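Local structure of putative GH105 family protein (Salmonella enterica subsp. enterica serovar Paratyphi A, 3QWT) at residues L29-T34 with T83-M88; W137-M142 with L185-Y190; T341-G346 with P358-P363. The protein is of unconfirmed function but probably acts as a glycoside hydrolase of family GH105, a family known for cleaving unsaturated uronic acid units from oligosaccharides. All blocks are in the same frame, centred on the assembly; numbering follows the deposited sequence.

Contact 1. Residues L29-T34 with T83-M88; sequences LIQKVT and TGDQTM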
loop_
_atom_site.group_PDB
_atom_site.type_symbol
_atom_site.label_atom_id
_atom_site.label_comp_id
_atom_site.label_asym_id
_atom_site.label_seq_id
_atom_site.Cartn_x
_atom_site.Cartn_y
_atom_site.Cartn_z
ATOM N N LEU A 29 -10.350 -47.201 14.759
ATOM C CA LEU A 29 -11.014 -46.757 15.983
ATOM C C LEU A 29 -11.912 -45.542 15.692
ATOM O O LEU A 29 -13.081 -45.485 16.088
ATOM C CB LEU A 29 -9.954 -46.405 17.029
ATOM C CG LEU A 29 -10.341 -46.266 18.503
ATOM C CD1 LEU A 29 -11.025 -47.524 19.021
ATOM C CD2 LEU A 29 -9.102 -45.968 19.324
ATOM N N ILE A 30 -11.363 -44.566 14.983
ATOM C CA ILE A 30 -12.144 -43.396 14.624
ATOM C C ILE A 30 -13.393 -43.814 13.849
ATOM O O ILE A 30 -14.494 -43.363 14.154
ATOM C CB ILE A 30 -11.303 -42.399 13.854
ATOM C CG1 ILE A 30 -10.161 -41.926 14.759
ATOM C CG2 ILE A 30 -12.161 -41.222 13.404
ATOM C CD1 ILE A 30 -9.123 -41.061 14.084
ATOM N N GLN A 31 -13.232 -44.707 12.880
ATOM C CA GLN A 31 -14.388 -45.198 12.142
ATOM C C GLN A 31 -15.421 -45.800 13.093
ATOM O O GLN A 31 -16.603 -45.462 13.039
ATOM C CB GLN A 31 -13.978 -46.194 11.047
ATOM C CG GLN A 31 -12.950 -45.640 10.006
ATOM C CD GLN A 31 -13.437 -44.427 9.182
ATOM O OE1 GLN A 31 -14.632 -44.140 9.092
ATOM N NE2 GLN A 31 -12.494 -43.719 8.577
ATOM N N LYS A 32 -14.969 -46.671 13.984
ATOM C CA LYS A 32 -15.858 -47.313 14.956
ATOM C C LYS A 32 -16.582 -46.299 15.856
ATOM O O LYS A 32 -17.757 -46.468 16.215
ATOM C CB LYS A 32 -15.070 -48.312 15.819
ATOM C CG LYS A 32 -15.923 -49.391 16.466
ATOM C CD LYS A 32 -15.194 -50.056 17.632
ATOM C CE LYS A 32 -13.798 -50.557 17.246
ATOM N NZ LYS A 32 -13.020 -51.011 18.439
ATOM N N VAL A 33 -15.861 -45.253 16.234
ATOM C CA VAL A 33 -16.407 -44.187 17.055
ATOM C C VAL A 33 -17.457 -43.392 16.270
ATOM O O VAL A 33 -18.479 -42.973 16.813
ATOM C CB VAL A 33 -15.250 -43.297 17.570
ATOM C CG1 VAL A 33 -15.748 -41.980 18.145
ATOM C CG2 VAL A 33 -14.439 -44.077 18.607
ATOM N N THR A 34 -17.216 -43.212 14.979
ATOM C CA THR A 34 -18.149 -42.486 14.124
ATOM C C THR A 34 -19.414 -43.299 13.937
ATOM O O THR A 34 -20.518 -42.768 14.015
ATOM C CB THR A 34 -17.522 -42.169 12.756
ATOM O OG1 THR A 34 -16.372 -41.348 12.956
ATOM C CG2 THR A 34 -18.499 -41.420 11.864
ATOM N N THR A 83 -7.818 -36.106 6.131
ATOM C CA THR A 83 -7.694 -37.283 5.271
ATOM C C THR A 83 -8.506 -37.281 3.973
ATOM O O THR A 83 -8.294 -38.144 3.120
ATOM C CB THR A 83 -8.178 -38.498 5.999
ATOM O OG1 THR A 83 -9.602 -38.407 6.106
ATOM C CG2 THR A 83 -7.538 -38.575 7.403
ATOM N N GLY A 84 -9.452 -36.357 3.836
ATOM C CA GLY A 84 -10.338 -36.312 2.678
ATOM C C GLY A 84 -11.358 -37.447 2.585
ATOM O O GLY A 84 -11.977 -37.647 1.534
ATOM N N ASP A 85 -11.522 -38.187 3.683
ATOM C CA ASP A 85 -12.463 -39.314 3.788
ATOM C C ASP A 85 -13.900 -38.958 3.391
ATOM O O ASP A 85 -14.604 -38.278 4.137
ATOM C CB ASP A 85 -12.437 -39.846 5.229
ATOM C CG ASP A 85 -13.219 -41.133 5.400
ATOM O OD1 ASP A 85 -12.623 -42.124 5.866
ATOM O OD2 ASP A 85 -14.425 -41.149 5.088
ATOM N N GLN A 86 -14.346 -39.437 2.232
ATOM C CA GLN A 86 -15.662 -39.049 1.697
ATOM C C GLN A 86 -16.854 -39.583 2.509
ATOM O O GLN A 86 -17.967 -39.060 2.421
ATOM C CB GLN A 86 -15.783 -39.441 0.223
ATOM C CG GLN A 86 -15.071 -38.481 -0.715
ATOM C CD GLN A 86 -15.747 -37.122 -0.747
ATOM O OE1 GLN A 86 -16.903 -36.997 -0.357
ATOM N NE2 GLN A 86 -15.031 -36.102 -1.200
ATOM N N THR A 87 -16.590 -40.606 3.316
ATOM C CA THR A 87 -17.567 -41.142 4.264
ATOM C C THR A 87 -17.945 -40.103 5.324
ATOM O O THR A 87 -19.130 -39.881 5.588
ATOM C CB THR A 87 -17.029 -42.428 4.955
ATOM O OG1 THR A 87 -16.759 -43.423 3.962
ATOM C CG2 THR A 87 -18.023 -42.976 5.968
HETATM N N MSE A 88 -16.938 -39.472 5.927
HETATM C CA MSE A 88 -17.172 -38.340 6.822
HETATM C C MSE A 88 -17.909 -37.197 6.138
HETATM O O MSE A 88 -18.803 -36.598 6.730
HETATM C CB MSE A 88 -15.860 -37.795 7.368
HETATM C CG MSE A 88 -15.168 -38.739 8.291
HETATM SE SE MSE A 88 -16.206 -39.061 9.900
HETATM C CE MSE A 88 -15.176 -40.594 10.524
#
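The amide of Gln31 and the carboxylate of Asp85 meet from opposite directions, their planes 27° apart. NE2 of Gln31 donates to OD1 of Asp85 over 3.1 Å. The N-H...O angle is 141°, so the bond is noticeably bent. NE2 comes from above the carboxylate plane, and OD1 is likewise tilted out of the amide plane. The other end of the amide, Gln31 OE1, lies 3.9 Å from the methyl carbon CE of Met88. Gln31 reaches this place because its chain bends at chi2 (-61°), which carries the amide across to the facing turn.

The second carboxylate oxygen turns back to its own segment. Asp85 is the N-cap of helix 86-102. Its OD2 accepts from Met88 N at 3.1 Å, and Thr87 N adds a weak bond. One carboxylate therefore caps a helix with one oxygen and holds a side chain of helix 23-37 with the other. The positive end of the helix dipole would probably favour the charged form of Asp85. Just ahead, Thr83 OG1 accepts from Asp85 N at 3.1 Å, an ST turn, and Gly84 follows with positive phi. Helix 67-83 thus passes to helix 86-102 in a very short turn. In this alpha/alpha toroid the contact places that turn against helix 23-37.

Next to the polar pair the packing is apolar. Met88, modelled as selenomethionine, sends its bent chain toward helix 23-37. Its CE lies 4.2 Å from CG2 of Ile30, and its SE is 3.8 Å from CG2 of Thr34. The placing of the Met88 methyl against the Thr34 hydroxyl is doubtful. Tyr79 of helix 67-83 touches Ile30, Gln31, Asp85 and Met88, while Met370 of helix 363-377 packs on Ile30 and Thr34.

Contact 2. Residues W137-M142 with L185-Y190; sequences WAEWAM and LNRPEY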
loop_
_atom_site.group_PDB
_atom_site.type_symbol
_atom_site.label_atom_id
_atom_site.label_comp_id
_atom_site.label_asym_id
_atom_site.label_seq_id
_atom_site.Cartn_x
_atom_site.Cartn_y
_atom_site.Cartn_z
ATOM N N TRP A 137 -27.425 -16.225 10.792
ATOM C CA TRP A 137 -27.104 -16.620 12.164
ATOM C C TRP A 137 -25.952 -15.807 12.757
ATOM O O TRP A 137 -25.974 -15.458 13.938
ATOM C CB TRP A 137 -26.805 -18.125 12.241
ATOM C CG TRP A 137 -28.044 -19.030 12.238
ATOM C CD1 TRP A 137 -28.881 -19.268 11.191
ATOM C CD2 TRP A 137 -28.524 -19.828 13.321
ATOM N NE1 TRP A 137 -29.853 -20.165 11.553
ATOM C CE2 TRP A 137 -29.665 -20.514 12.863
ATOM C CE3 TRP A 137 -28.098 -20.034 14.642
ATOM C CZ2 TRP A 137 -30.389 -21.377 13.669
ATOM C CZ3 TRP A 137 -28.826 -20.898 15.448
ATOM C CH2 TRP A 137 -29.958 -21.557 14.960
ATOM N N ALA A 138 -24.942 -15.512 11.947
ATOM C CA ALA A 138 -23.867 -14.644 12.420
ATOM C C ALA A 138 -24.426 -13.249 12.694
ATOM O O ALA A 138 -24.092 -12.628 13.700
ATOM C CB ALA A 138 -22.712 -14.576 11.421
ATOM N N GLU A 139 -25.276 -12.758 11.797
ATOM C CA GLU A 139 -25.889 -11.445 12.006
ATOM C C GLU A 139 -26.696 -11.440 13.301
ATOM O O GLU A 139 -26.708 -10.435 14.019
ATOM C CB GLU A 139 -26.781 -11.036 10.829
ATOM C CG GLU A 139 -26.048 -10.320 9.704
ATOM C CD GLU A 139 -25.361 -9.027 10.177
ATOM O OE1 GLU A 139 -26.073 -8.092 10.623
ATOM O OE2 GLU A 139 -24.110 -8.958 10.107
ATOM N N TRP A 140 -27.370 -12.562 13.594
ATOM C CA TRP A 140 -28.122 -12.696 14.840
ATOM C C TRP A 140 -27.200 -12.629 16.058
ATOM O O TRP A 140 -27.489 -11.940 17.040
ATOM C CB TRP A 140 -28.879 -14.015 14.881
ATOM C CG TRP A 140 -29.398 -14.358 16.261
ATOM C CD1 TRP A 140 -30.577 -13.962 16.809
ATOM C CD2 TRP A 140 -28.743 -15.166 17.262
ATOM N NE1 TRP A 140 -30.705 -14.472 18.087
ATOM C CE2 TRP A 140 -29.594 -15.213 18.385
ATOM C CE3 TRP A 140 -27.527 -15.859 17.310
ATOM C CZ2 TRP A 140 -29.266 -15.921 19.550
ATOM C CZ3 TRP A 140 -27.201 -16.554 18.466
ATOM C CH2 TRP A 140 -28.070 -16.579 19.572
ATOM N N ALA A 141 -26.122 -13.398 16.003
ATOM C CA ALA A 141 -25.126 -13.414 17.070
ATOM C C ALA A 141 -24.583 -12.009 17.302
ATOM O O ALA A 141 -24.345 -11.602 18.444
ATOM C CB ALA A 141 -23.988 -14.380 16.736
HETATM N N MSE A 142 -24.403 -11.261 16.220
HETATM C CA MSE A 142 -23.911 -9.897 16.342
HETATM C C MSE A 142 -24.898 -8.921 16.989
HETATM O O MSE A 142 -24.527 -8.157 17.889
HETATM C CB MSE A 142 -23.462 -9.369 14.984
HETATM C CG MSE A 142 -22.148 -9.971 14.527
HETATM SE SE MSE A 142 -20.635 -9.395 15.650
HETATM C CE MSE A 142 -20.460 -7.571 15.041
ATOM N N LEU A 185 -16.315 -14.777 5.527
ATOM C CA LEU A 185 -17.040 -13.787 4.735
ATOM C C LEU A 185 -16.325 -12.436 4.682
ATOM O O LEU A 185 -16.910 -11.444 4.268
ATOM C CB LEU A 185 -18.467 -13.600 5.284
ATOM C CG LEU A 185 -19.312 -14.861 5.462
ATOM C CD1 LEU A 185 -20.667 -14.478 5.942
ATOM C CD2 LEU A 185 -19.402 -15.672 4.174
ATOM N N ASN A 186 -15.067 -12.395 5.107
ATOM C CA ASN A 186 -14.340 -11.122 5.215
ATOM C C ASN A 186 -15.150 -10.043 5.924
ATOM O O ASN A 186 -15.379 -8.965 5.369
ATOM C CB ASN A 186 -13.902 -10.596 3.839
ATOM C CG ASN A 186 -12.928 -11.527 3.141
ATOM O OD1 ASN A 186 -11.913 -11.937 3.713
ATOM N ND2 ASN A 186 -13.236 -11.874 1.895
ATOM N N ARG A 187 -15.598 -10.345 7.137
ATOM C CA ARG A 187 -16.302 -9.368 7.946
ATOM C C ARG A 187 -15.552 -9.198 9.259
ATOM O O ARG A 187 -15.869 -9.843 10.262
ATOM C CB ARG A 187 -17.757 -9.795 8.146
ATOM C CG ARG A 187 -18.535 -9.835 6.825
ATOM C CD ARG A 187 -19.996 -10.251 7.001
ATOM N NE ARG A 187 -20.713 -10.291 5.720
ATOM C CZ ARG A 187 -22.017 -10.519 5.593
ATOM N NH1 ARG A 187 -22.783 -10.737 6.669
ATOM N NH2 ARG A 187 -22.560 -10.530 4.385
ATOM N N PRO A 188 -14.541 -8.314 9.262
ATOM C CA PRO A 188 -13.648 -8.244 10.429
ATOM C C PRO A 188 -14.382 -7.815 11.694
ATOM O O PRO A 188 -13.818 -8.019 12.770
ATOM C CB PRO A 188 -12.606 -7.176 10.038
ATOM C CG PRO A 188 -12.847 -6.879 8.575
ATOM C CD PRO A 188 -14.269 -7.250 8.278
ATOM N N GLU A 189 -15.584 -7.238 11.575
ATOM C CA GLU A 189 -16.378 -6.888 12.753
ATOM C C GLU A 189 -16.694 -8.126 13.565
ATOM O O GLU A 189 -16.703 -8.071 14.789
ATOM C CB GLU A 189 -17.714 -6.234 12.386
ATOM C CG GLU A 189 -17.602 -4.997 11.544
ATOM C CD GLU A 189 -17.411 -5.310 10.046
ATOM O OE1 GLU A 189 -17.174 -6.491 9.678
ATOM O OE2 GLU A 189 -17.498 -4.355 9.234
ATOM N N TYR A 190 -16.991 -9.233 12.883
ATOM C CA TYR A 190 -17.342 -10.480 13.568
ATOM C C TYR A 190 -16.155 -10.950 14.400
ATOM O O TYR A 190 -16.307 -11.426 15.523
ATOM C CB TYR A 190 -17.694 -11.595 12.582
ATOM C CG TYR A 190 -18.934 -11.372 11.757
ATOM C CD1 TYR A 190 -19.753 -10.257 11.949
ATOM C CD2 TYR A 190 -19.298 -12.299 10.779
ATOM C CE1 TYR A 190 -20.903 -10.060 11.163
ATOM C CE2 TYR A 190 -20.422 -12.113 9.991
ATOM C CZ TYR A 190 -21.226 -11.004 10.191
ATOM O OH TYR A 190 -22.343 -10.866 9.404
#
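Glu139 and Tyr190 are joined by a short hydrogen bond between helices 131-143 and 188-205. Tyr190 OH donates to OE2 of Glu139 at 2.7 Å. The carboxylate uses the anti lone pair of OE2, and this oxygen sits at the edge of the ring, in its plane. The two side chains cross at about a right angle.

The same hydroxyl is also an acceptor. Arg187 NH1 reaches Tyr190 OH at 2.8 Å, with the oxygen exactly in the guanidinium plane and an N-H...O angle of 156°. Tyr190 OH is thus gripped twice, as donor and as acceptor. NH1 stays 4.1 Å from Glu139 OE2, beyond a salt bridge. The guanidinium has its true ion pair in Glu135, through NH2. Arg187 may polarise the hydroxyl and strengthen its bond to Glu139. The other carboxylate oxygen, OE1, has a long, weak ion pair with Arg311 of the second subunit. Trp137 NE1 donates to Phe381 OXT of that same subunit, so this helix also touches the second subunit.

Aliphatic groups pack on the ring from several directions. CB of Arg187 lies over the centre of one face, 3.9 Å above it. Ala138 CB approaches CE2 of Tyr190 obliquely at 3.7 Å. Met142, a selenomethionine, places CG 3.5 Å from CD1 of Tyr190. Its chain bends at chi2 and chi3, which brings CE across Glu189, 3.8 Å from its backbone O. SE lies 5.0 Å from the ring centroid, 60° off the normal, an oblique Met-aromatic contact. Leu178 of helix 170-184 touches Ala138, Met142 and Tyr190.

The segment 185-190 turns the chain between two helices. Asn186, with positive phi, is the C-prime residue of a Schellman motif that ends helix 170-184, and helix 188-205 follows after a very short link, as in the tight helical hairpins of an alpha/alpha toroid.

Contact 3. Residues T341-G346 with P358-P363; sequences TSFGTG and PLTSMP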
loop_
_atom_site.group_PDB
_atom_site.type_symbol
_atom_site.label_atom_id
_atom_site.label_comp_id
_atom_site.label_asym_id
_atom_site.label_seq_id
_atom_site.Cartn_x
_atom_site.Cartn_y
_atom_site.Cartn_z
ATOM N N THR A 341 -18.565 -40.807 29.554
ATOM C CA THR A 341 -19.116 -39.524 29.141
ATOM C C THR A 341 -20.254 -39.076 30.075
ATOM O O THR A 341 -21.146 -39.861 30.387
ATOM C CB THR A 341 -19.667 -39.609 27.704
ATOM O OG1 THR A 341 -18.634 -40.053 26.811
ATOM C CG2 THR A 341 -20.229 -38.258 27.257
ATOM N N SER A 342 -20.225 -37.816 30.511
ATOM C CA SER A 342 -21.310 -37.239 31.315
ATOM C C SER A 342 -22.318 -36.526 30.426
ATOM O O SER A 342 -21.960 -35.920 29.412
ATOM C CB SER A 342 -20.782 -36.255 32.374
ATOM O OG SER A 342 -20.231 -35.074 31.785
ATOM N N PHE A 343 -23.579 -36.603 30.826
ATOM C CA PHE A 343 -24.692 -36.055 30.071
ATOM C C PHE A 343 -24.648 -34.536 30.122
ATOM O O PHE A 343 -23.867 -33.964 30.876
ATOM C CB PHE A 343 -26.008 -36.585 30.640
ATOM C CG PHE A 343 -27.220 -36.069 29.934
ATOM C CD1 PHE A 343 -27.433 -36.365 28.596
ATOM C CD2 PHE A 343 -28.144 -35.277 30.600
ATOM C CE1 PHE A 343 -28.551 -35.883 27.936
ATOM C CE2 PHE A 343 -29.260 -34.792 29.947
ATOM C CZ PHE A 343 -29.468 -35.101 28.611
ATOM N N GLY A 344 -25.476 -33.885 29.310
ATOM C CA GLY A 344 -25.510 -32.434 29.273
ATOM C C GLY A 344 -25.529 -31.873 30.677
ATOM O O GLY A 344 -26.309 -32.335 31.521
ATOM N N THR A 345 -24.670 -30.891 30.937
ATOM C CA THR A 345 -24.533 -30.350 32.293
ATOM C C THR A 345 -24.788 -28.843 32.354
ATOM O O THR A 345 -24.014 -28.046 31.802
ATOM C CB THR A 345 -23.122 -30.631 32.883
ATOM O OG1 THR A 345 -22.899 -32.039 32.974
ATOM C CG2 THR A 345 -22.968 -30.007 34.266
ATOM N N GLY A 346 -25.861 -28.462 33.043
ATOM C CA GLY A 346 -26.182 -27.063 33.278
ATOM C C GLY A 346 -25.332 -26.381 34.344
ATOM O O GLY A 346 -24.292 -26.898 34.774
ATOM N N PRO A 358 -25.537 -37.695 35.402
ATOM C CA PRO A 358 -25.607 -39.041 34.815
ATOM C C PRO A 358 -24.578 -39.276 33.705
ATOM O O PRO A 358 -24.243 -38.348 32.943
ATOM C CB PRO A 358 -27.007 -39.081 34.204
ATOM C CG PRO A 358 -27.754 -37.977 34.847
ATOM C CD PRO A 358 -26.772 -36.927 35.168
ATOM N N LEU A 359 -24.105 -40.515 33.606
ATOM C CA LEU A 359 -23.169 -40.909 32.557
ATOM C C LEU A 359 -23.889 -41.542 31.367
ATOM O O LEU A 359 -24.813 -42.333 31.548
ATOM C CB LEU A 359 -22.138 -41.880 33.124
ATOM C CG LEU A 359 -21.325 -41.324 34.289
ATOM C CD1 LEU A 359 -20.625 -42.428 35.059
ATOM C CD2 LEU A 359 -20.322 -40.291 33.798
ATOM N N THR A 360 -23.475 -41.207 30.151
ATOM C CA THR A 360 -24.151 -41.735 28.962
ATOM C C THR A 360 -23.487 -41.240 27.680
ATOM O O THR A 360 -22.880 -40.178 27.664
ATOM C CB THR A 360 -25.647 -41.333 28.922
ATOM O OG1 THR A 360 -26.318 -42.042 27.869
ATOM C CG2 THR A 360 -25.791 -39.825 28.692
ATOM N N SER A 361 -23.630 -42.010 26.607
ATOM C CA SER A 361 -22.990 -41.701 25.342
ATOM C C SER A 361 -23.604 -40.463 24.677
ATOM O O SER A 361 -24.805 -40.254 24.743
ATOM C CB SER A 361 -23.088 -42.913 24.419
ATOM O OG SER A 361 -24.440 -43.303 24.239
HETATM N N MSE A 362 -22.780 -39.632 24.050
HETATM C CA MSE A 362 -23.296 -38.412 23.436
HETATM C C MSE A 362 -22.527 -38.045 22.181
HETATM O O MSE A 362 -21.367 -38.416 22.027
HETATM C CB MSE A 362 -23.261 -37.246 24.434
HETATM C CG MSE A 362 -24.097 -37.510 25.682
HETATM SE SE MSE A 362 -26.005 -37.375 25.266
HETATM C CE MSE A 362 -26.155 -35.432 25.415
ATOM N N PRO A 363 -23.184 -37.331 21.261
ATOM C CA PRO A 363 -22.497 -36.843 20.060
ATOM C C PRO A 363 -21.154 -36.188 20.405
ATOM O O PRO A 363 -20.148 -36.491 19.776
ATOM C CB PRO A 363 -23.478 -35.811 19.497
ATOM C CG PRO A 363 -24.819 -36.327 19.910
ATOM C CD PRO A 363 -24.614 -36.977 21.271
#
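A single beta bridge, Ser342 with Leu359, joins the two loops that flank the short helix 351-355. Two backbone bonds make it: Thr360 N donates to Thr341 O at 2.7 Å, and Phe343 N to Pro358 O at 2.8 Å. Thr341 O also receives a CA-H...O contact from Leu359 CA at 3.1 Å.

The side chains of Phe343 and Met362 cross obliquely beside the bridge. With CG anti to the backbone N (chi1 180°), the Phe343 ring extends toward Met362. Met362, a selenomethionine, bends at chi2 and chi3 and brings CE to 3.5 Å from CE1 of Phe343. Its SE lies at the ring edge, 5.0 Å from the centroid, a Met-aromatic contact. CG2 of Thr360 packs 3.8 Å from CB of Phe343, and Phe47 meets the ring too.

The hydroxyls look elsewhere: Ser342 OG bonds Arg232, Thr360 OG1 bonds Lys60, and Thr341 OG1 bonds the backbone of Leu338. Glycerol, probably from the crystallisation liquor, bonds Thr345 O. The polar joining is thus done by peptide groups, leaving Ser342 OG and Thr360 OG1 to tie the loops to Arg232 and Lys60, and the Phe343 ring and the Met362 end to pack together.

The three contacts follow one another along the chain and do not touch. Contacts 1 and 2 are alike in plan: each sets a helix against a short turn between two others. Their centres are 31 Å apart, their nearest atoms about 20 Å. Contact 3 joins loops, and is closest to the chain centre, about 14 Å from it. It approaches contact 1 to about 7 Å between nearest atoms. Helix 363-377 relates these two, for it starts right after Met362 and further along packs on helix 23-37. Contact 2, about 16 Å from contact 3 at nearest atoms, also touches the second subunit. The glycerol beside contact 3 probably comes from the crystallisation liquor and establishes no substrate site.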